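Local structure of coenzyme F420-dependent N(5),N(10)-methenyltetrahydromethanopterin reductase-related protein (Desulfurobacterium thermolithotrophum DSM 11699, 6HUZ) at residues A42-T47 / A184-K189; A34-F39 / A67-T72. The protein is a bacterial paralog of [Fe]-hydrogenase that binds the iron-guanylylpyridinol cofactor and uses tetrahydrofolate derivatives as substrates. One frame throughout, in Å; residues are numbered along the deposited sequence.

Contact 1: residues A42-T47 / A184-K189. With EDO (1,2-ethanediol), chain F.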
loop_
_atom_site.group_PDB
_atom_site.type_symbol
_atom_site.label_atom_id
_atom_site.label_comp_id
_atom_site.label_asym_id
_atom_site.label_seq_id
_atom_site.Cartn_x
_atom_site.Cartn_y
_atom_site.Cartn_z
ATOM N N ALA A 42 -15.394 -33.387 -16.111
ATOM C CA ALA A 42 -16.570 -33.193 -15.272
ATOM C C ALA A 42 -17.863 -33.510 -16.053
ATOM O O ALA A 42 -18.915 -33.667 -15.445
ATOM C CB ALA A 42 -16.619 -31.777 -14.729
ATOM N N GLY A 43 -17.776 -33.571 -17.375
ATOM C CA GLY A 43 -18.923 -33.909 -18.226
ATOM C C GLY A 43 -19.514 -32.742 -18.991
ATOM O O GLY A 43 -20.606 -32.869 -19.545
ATOM N N HIS A 44 -18.804 -31.589 -19.027
ATOM C CA HIS A 44 -19.266 -30.408 -19.757
ATOM C C HIS A 44 -18.949 -30.601 -21.229
ATOM O O HIS A 44 -18.131 -31.453 -21.583
ATOM C CB HIS A 44 -18.638 -29.112 -19.187
ATOM C CG HIS A 44 -19.201 -28.819 -17.829
ATOM N ND1 HIS A 44 -20.464 -28.280 -17.680
ATOM C CD2 HIS A 44 -18.697 -29.091 -16.606
ATOM C CE1 HIS A 44 -20.669 -28.209 -16.384
ATOM N NE2 HIS A 44 -19.648 -28.717 -15.702
ATOM N N ASP A 45 -19.615 -29.842 -22.090
ATOM C CA ASP A 45 -19.396 -29.920 -23.528
ATOM C C ASP A 45 -18.409 -28.785 -23.794
ATOM O O ASP A 45 -18.776 -27.611 -23.877
ATOM C CB ASP A 45 -20.722 -29.796 -24.268
ATOM C CG ASP A 45 -21.620 -31.010 -24.047
ATOM O OD1 ASP A 45 -21.107 -32.153 -24.119
ATOM O OD2 ASP A 45 -22.832 -30.821 -23.800
ATOM N N VAL A 46 -17.130 -29.154 -23.868
ATOM C CA VAL A 46 -16.037 -28.213 -23.988
ATOM C C VAL A 46 -15.364 -28.075 -25.349
ATOM O O VAL A 46 -15.034 -29.059 -26.022
ATOM C CB VAL A 46 -14.995 -28.618 -22.928
ATOM C CG1 VAL A 46 -13.865 -27.597 -22.849
ATOM C CG2 VAL A 46 -15.646 -28.785 -21.558
ATOM N N THR A 47 -15.143 -26.822 -25.724
ATOM C CA THR A 47 -14.460 -26.436 -26.948
ATOM C C THR A 47 -13.279 -25.562 -26.550
ATOM O O THR A 47 -13.411 -24.702 -25.664
ATOM C CB THR A 47 -15.368 -25.609 -27.850
ATOM O OG1 THR A 47 -16.525 -26.374 -28.168
ATOM C CG2 THR A 47 -14.683 -25.204 -29.146
ATOM N N ALA A 184 -16.396 -24.458 -11.201
ATOM C CA ALA A 184 -15.405 -24.634 -10.157
ATOM C C ALA A 184 -15.686 -25.868 -9.287
ATOM O O ALA A 184 -14.839 -26.760 -9.192
ATOM C CB ALA A 184 -15.347 -23.379 -9.279
ATOM N N THR A 185 -16.871 -25.951 -8.670
ATOM C CA THR A 185 -17.177 -27.109 -7.809
ATOM C C THR A 185 -17.245 -28.441 -8.625
ATOM O O THR A 185 -16.824 -29.483 -8.116
ATOM C CB THR A 185 -18.428 -26.855 -6.942
ATOM O OG1 THR A 185 -19.567 -26.727 -7.786
ATOM C CG2 THR A 185 -18.293 -25.616 -6.044
ATOM N N ASP A 186 -17.713 -28.423 -9.889
ATOM C CA ASP A 186 -17.753 -29.649 -10.688
ATOM C C ASP A 186 -16.365 -30.197 -10.924
ATOM O O ASP A 186 -16.230 -31.401 -11.132
ATOM C CB ASP A 186 -18.419 -29.439 -12.071
ATOM C CG ASP A 186 -19.932 -29.398 -12.000
ATOM O OD1 ASP A 186 -20.472 -29.520 -10.879
ATOM O OD2 ASP A 186 -20.577 -29.230 -13.065
ATOM N N THR A 187 -15.329 -29.329 -10.887
ATOM C CA THR A 187 -13.959 -29.776 -11.142
ATOM C C THR A 187 -13.128 -29.908 -9.864
ATOM O O THR A 187 -11.892 -30.005 -9.938
ATOM C CB THR A 187 -13.328 -28.868 -12.226
ATOM O OG1 THR A 187 -13.363 -27.500 -11.833
ATOM C CG2 THR A 187 -14.042 -29.019 -13.559
ATOM N N GLY A 188 -13.820 -29.933 -8.717
ATOM C CA GLY A 188 -13.223 -30.067 -7.390
ATOM C C GLY A 188 -12.487 -28.835 -6.904
ATOM O O GLY A 188 -11.662 -28.941 -5.995
ATOM N N LYS A 189 -12.770 -27.656 -7.480
ATOM C CA LYS A 189 -12.095 -26.412 -7.080
ATOM C C LYS A 189 -12.974 -25.589 -6.175
ATOM O O LYS A 189 -14.178 -25.581 -6.345
ATOM C CB LYS A 189 -11.775 -25.533 -8.303
ATOM C CG LYS A 189 -11.161 -26.255 -9.470
ATOM C CD LYS A 189 -9.856 -26.896 -9.135
ATOM C CE LYS A 189 -9.223 -27.414 -10.393
ATOM N NZ LYS A 189 -8.163 -28.402 -10.108
HETATM C C1 EDO F . -22.750 -24.823 -7.923
HETATM O O1 EDO F . -21.491 -24.988 -7.265
HETATM C C2 EDO F . -22.960 -23.337 -8.259
HETATM O O2 EDO F . -24.177 -23.101 -8.958
#
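Ala42 is the first residue of 42-47 to meet the end of helix 174-186: its CB lies 3.6 Å from the carbonyl O of Asp186 and 4.0 Å from CG2 of Thr187, and its CA and that of Asp186 are 5.9 Å apart, the nearest CA pair across the two segments. Gly43 then turns the chain with a positive phi, closing the preceding helix in a Schellman motif. His44 carries the polar link. Its CG lies anti to the carbonyl carbon (chi1 -70°), which carries the ring toward Asp186. Its NE2 donates to OD2 of Asp186 at 2.8 Å, with an N-H...O angle of 145°, and the acceptor sits 15° out of the ring plane, so the bond is short but bent. OD2 offers its anti lone pair, and the ring and carboxylate lie nearly coplanar. The imidazole is held at both nitrogens, since ND1 bonds to the N-terminal nitrogen of Met1, while Lys182 forms a salt bridge to OD2 and probably favours the ionised carboxylate. An alanine in place of His44 would probably leave the Asp186 carboxylate with Lys182 but without its tie to the 42-47 turn, and Met1 N without this partner. Beyond His44 the chain enters strand 45-49, where Val46 packs on Ala36, Phe39 and Ala40 of helix 32-41. Across the contact, helix 174-186 ends in its own Schellman motif at Gly188, with Lys189 N to Ala184 O at 2.8 Å; Thr187 touches the same Phe39, and Ala184 rests on Tyr159 of strand 158-163.

Contact 2: residues A34-F39 / A67-T72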
loop_
_atom_site.group_PDB
_atom_site.type_symbol
_atom_site.label_atom_id
_atom_site.label_comp_id
_atom_site.label_asym_id
_atom_site.label_seq_id
_atom_site.Cartn_x
_atom_site.Cartn_y
_atom_site.Cartn_z
ATOM N N ALA A 34 -5.457 -27.220 -19.749
ATOM C CA ALA A 34 -5.711 -27.998 -18.522
ATOM C C ALA A 34 -7.136 -27.736 -18.005
ATOM O O ALA A 34 -7.811 -28.673 -17.582
ATOM C CB ALA A 34 -4.702 -27.602 -17.431
ATOM N N MET A 35 -7.562 -26.457 -18.031
ATOM C CA MET A 35 -8.886 -26.018 -17.601
ATOM C C MET A 35 -9.923 -26.750 -18.449
ATOM O O MET A 35 -10.880 -27.295 -17.919
ATOM C CB MET A 35 -9.049 -24.507 -17.795
ATOM C CG MET A 35 -8.301 -23.682 -16.759
ATOM S SD MET A 35 -8.498 -21.930 -17.046
ATOM C CE MET A 35 -10.217 -21.735 -16.815
ATOM N N ALA A 36 -9.748 -26.732 -19.748
ATOM C CA ALA A 36 -10.652 -27.422 -20.709
ATOM C C ALA A 36 -10.768 -28.906 -20.400
ATOM O O ALA A 36 -11.862 -29.436 -20.337
ATOM C CB ALA A 36 -10.135 -27.239 -22.129
ATOM N N VAL A 37 -9.637 -29.586 -20.230
ATOM C CA VAL A 37 -9.616 -31.010 -19.910
ATOM C C VAL A 37 -10.419 -31.270 -18.631
ATOM O O VAL A 37 -11.220 -32.214 -18.585
ATOM C CB VAL A 37 -8.156 -31.521 -19.802
ATOM C CG1 VAL A 37 -8.073 -32.824 -18.995
ATOM C CG2 VAL A 37 -7.554 -31.720 -21.202
ATOM N N GLU A 38 -10.227 -30.442 -17.597
ATOM C CA GLU A 38 -10.959 -30.625 -16.346
ATOM C C GLU A 38 -12.460 -30.451 -16.520
ATOM O O GLU A 38 -13.216 -31.215 -15.937
ATOM C CB GLU A 38 -10.445 -29.640 -15.262
ATOM C CG GLU A 38 -9.105 -30.080 -14.705
ATOM C CD GLU A 38 -8.341 -29.054 -13.881
ATOM O OE1 GLU A 38 -7.161 -29.340 -13.575
ATOM O OE2 GLU A 38 -8.899 -27.979 -13.547
ATOM N N PHE A 39 -12.894 -29.431 -17.287
ATOM C CA PHE A 39 -14.333 -29.190 -17.488
ATOM C C PHE A 39 -14.913 -30.365 -18.313
ATOM O O PHE A 39 -16.030 -30.824 -18.057
ATOM C CB PHE A 39 -14.565 -27.823 -18.202
ATOM C CG PHE A 39 -14.090 -26.561 -17.489
ATOM C CD1 PHE A 39 -14.313 -26.380 -16.134
ATOM C CD2 PHE A 39 -13.444 -25.550 -18.187
ATOM C CE1 PHE A 39 -13.879 -25.217 -15.485
ATOM C CE2 PHE A 39 -13.014 -24.394 -17.535
ATOM C CZ PHE A 39 -13.245 -24.234 -16.193
ATOM N N ALA A 67 -9.948 -36.448 -23.684
ATOM C CA ALA A 67 -10.771 -36.058 -22.544
ATOM C C ALA A 67 -12.156 -35.579 -22.988
ATOM O O ALA A 67 -13.023 -35.403 -22.144
ATOM C CB ALA A 67 -10.067 -34.961 -21.743
ATOM N N GLY A 68 -12.355 -35.376 -24.288
ATOM C CA GLY A 68 -13.622 -34.911 -24.838
ATOM C C GLY A 68 -13.613 -33.472 -25.330
ATOM O O GLY A 68 -14.641 -32.984 -25.816
ATOM N N VAL A 69 -12.450 -32.773 -25.219
ATOM C CA VAL A 69 -12.320 -31.377 -25.651
ATOM C C VAL A 69 -12.315 -31.276 -27.170
ATOM O O VAL A 69 -11.552 -31.970 -27.834
ATOM C CB VAL A 69 -11.036 -30.713 -25.081
ATOM C CG1 VAL A 69 -10.835 -29.309 -25.665
ATOM C CG2 VAL A 69 -11.081 -30.637 -23.559
ATOM N N LYS A 70 -13.139 -30.384 -27.712
ATOM C CA LYS A 70 -13.212 -30.161 -29.148
ATOM C C LYS A 70 -12.207 -29.074 -29.482
ATOM O O LYS A 70 -12.327 -27.952 -28.979
ATOM C CB LYS A 70 -14.620 -29.711 -29.548
ATOM C CG LYS A 70 -15.525 -30.859 -29.966
ATOM C CD LYS A 70 -16.982 -30.421 -30.138
ATOM C CE LYS A 70 -17.161 -29.422 -31.260
ATOM N NZ LYS A 70 -18.585 -29.295 -31.673
ATOM N N LEU A 71 -11.191 -29.368 -30.295
ATOM C CA LEU A 71 -10.211 -28.320 -30.620
ATOM C C LEU A 71 -10.557 -27.631 -31.926
ATOM O O LEU A 71 -10.968 -28.300 -32.887
ATOM C CB LEU A 71 -8.792 -28.908 -30.735
ATOM C CG LEU A 71 -8.252 -29.585 -29.492
ATOM C CD1 LEU A 71 -6.911 -30.220 -29.773
ATOM C CD2 LEU A 71 -8.128 -28.588 -28.325
ATOM N N THR A 72 -10.343 -26.310 -31.988
ATOM C CA THR A 72 -10.595 -25.505 -33.195
ATOM C C THR A 72 -9.720 -24.241 -33.235
ATOM O O THR A 72 -9.163 -23.851 -32.210
ATOM C CB THR A 72 -12.074 -25.090 -33.257
ATOM O OG1 THR A 72 -12.285 -24.372 -34.475
ATOM C CG2 THR A 72 -12.486 -24.213 -32.069
#
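Val69 and Ala36 make the closest approach, and the contact is held by van der Waals packing alone, with no hydrogen bond crossing between helix 32-41 and the 67-72 segment. Among the side-chain pairs, CB of Ala36 meets CG2 of Val69 at 3.8 Å, with CG1 of Val69 a little farther from the same CB at 4.2 Å, so both branches of the valine border one small methyl. Val37 meets the start of 67-72: its CG1 is 4.0 Å from CB of Ala67 and its CG2 4.1 Å from that atom, a near-even straddle. The torsion behind this sets CG1 of Val37 opposite the backbone N (chi1 159°) and CG2 beside that nitrogen. Methyl-to-backbone packing forms a second class. CG2 of Val69 presses against the helix itself, 3.5 Å from the carbonyl O of Ala36 and 3.8 Å from the backbone N of Val37, which places it over the peptide joining those residues. The close approach is consistent with the small side chain of Ala36, whose CB points toward the segment. Between Ala67 and Val69, Gly68 (phi 108°) ends helix 58-66 in a Schellman motif, and the turn brings Val69 against helix 32-41. Val69 also packs on Val64 of helix 58-66, while Ala36 continues onto Val46 and Leu48 of strand 45-49. A helix laid over parallel strands, with the chain returning through a further helix to an outer strand, is characteristic of the Rossmann-type fold expected of the HMD N-terminal domain.

How the contacts relate
From the N terminus, helix 32-41 supplies the first half of contact 2, and the chain turns at once into 42-47, the first half of contact 1. After strand 45-49 it runs through helix 58-66 to 67-72, where contact 2 closes a loop with 27 residues between its segments. Contact 1 closes much later, at 184-189, so the two loops cross. Their centres lie about 10 Å apart and they touch directly: Val46 O to Lys70 N, 2.9 Å, is a probable hydrogen bond between neighbouring strands of the parallel sheet. Contact 2 binds helix 32-41 to the loop leading into outermost strand 70-72, and contact 1 joins the turn after that helix to helix 174-186.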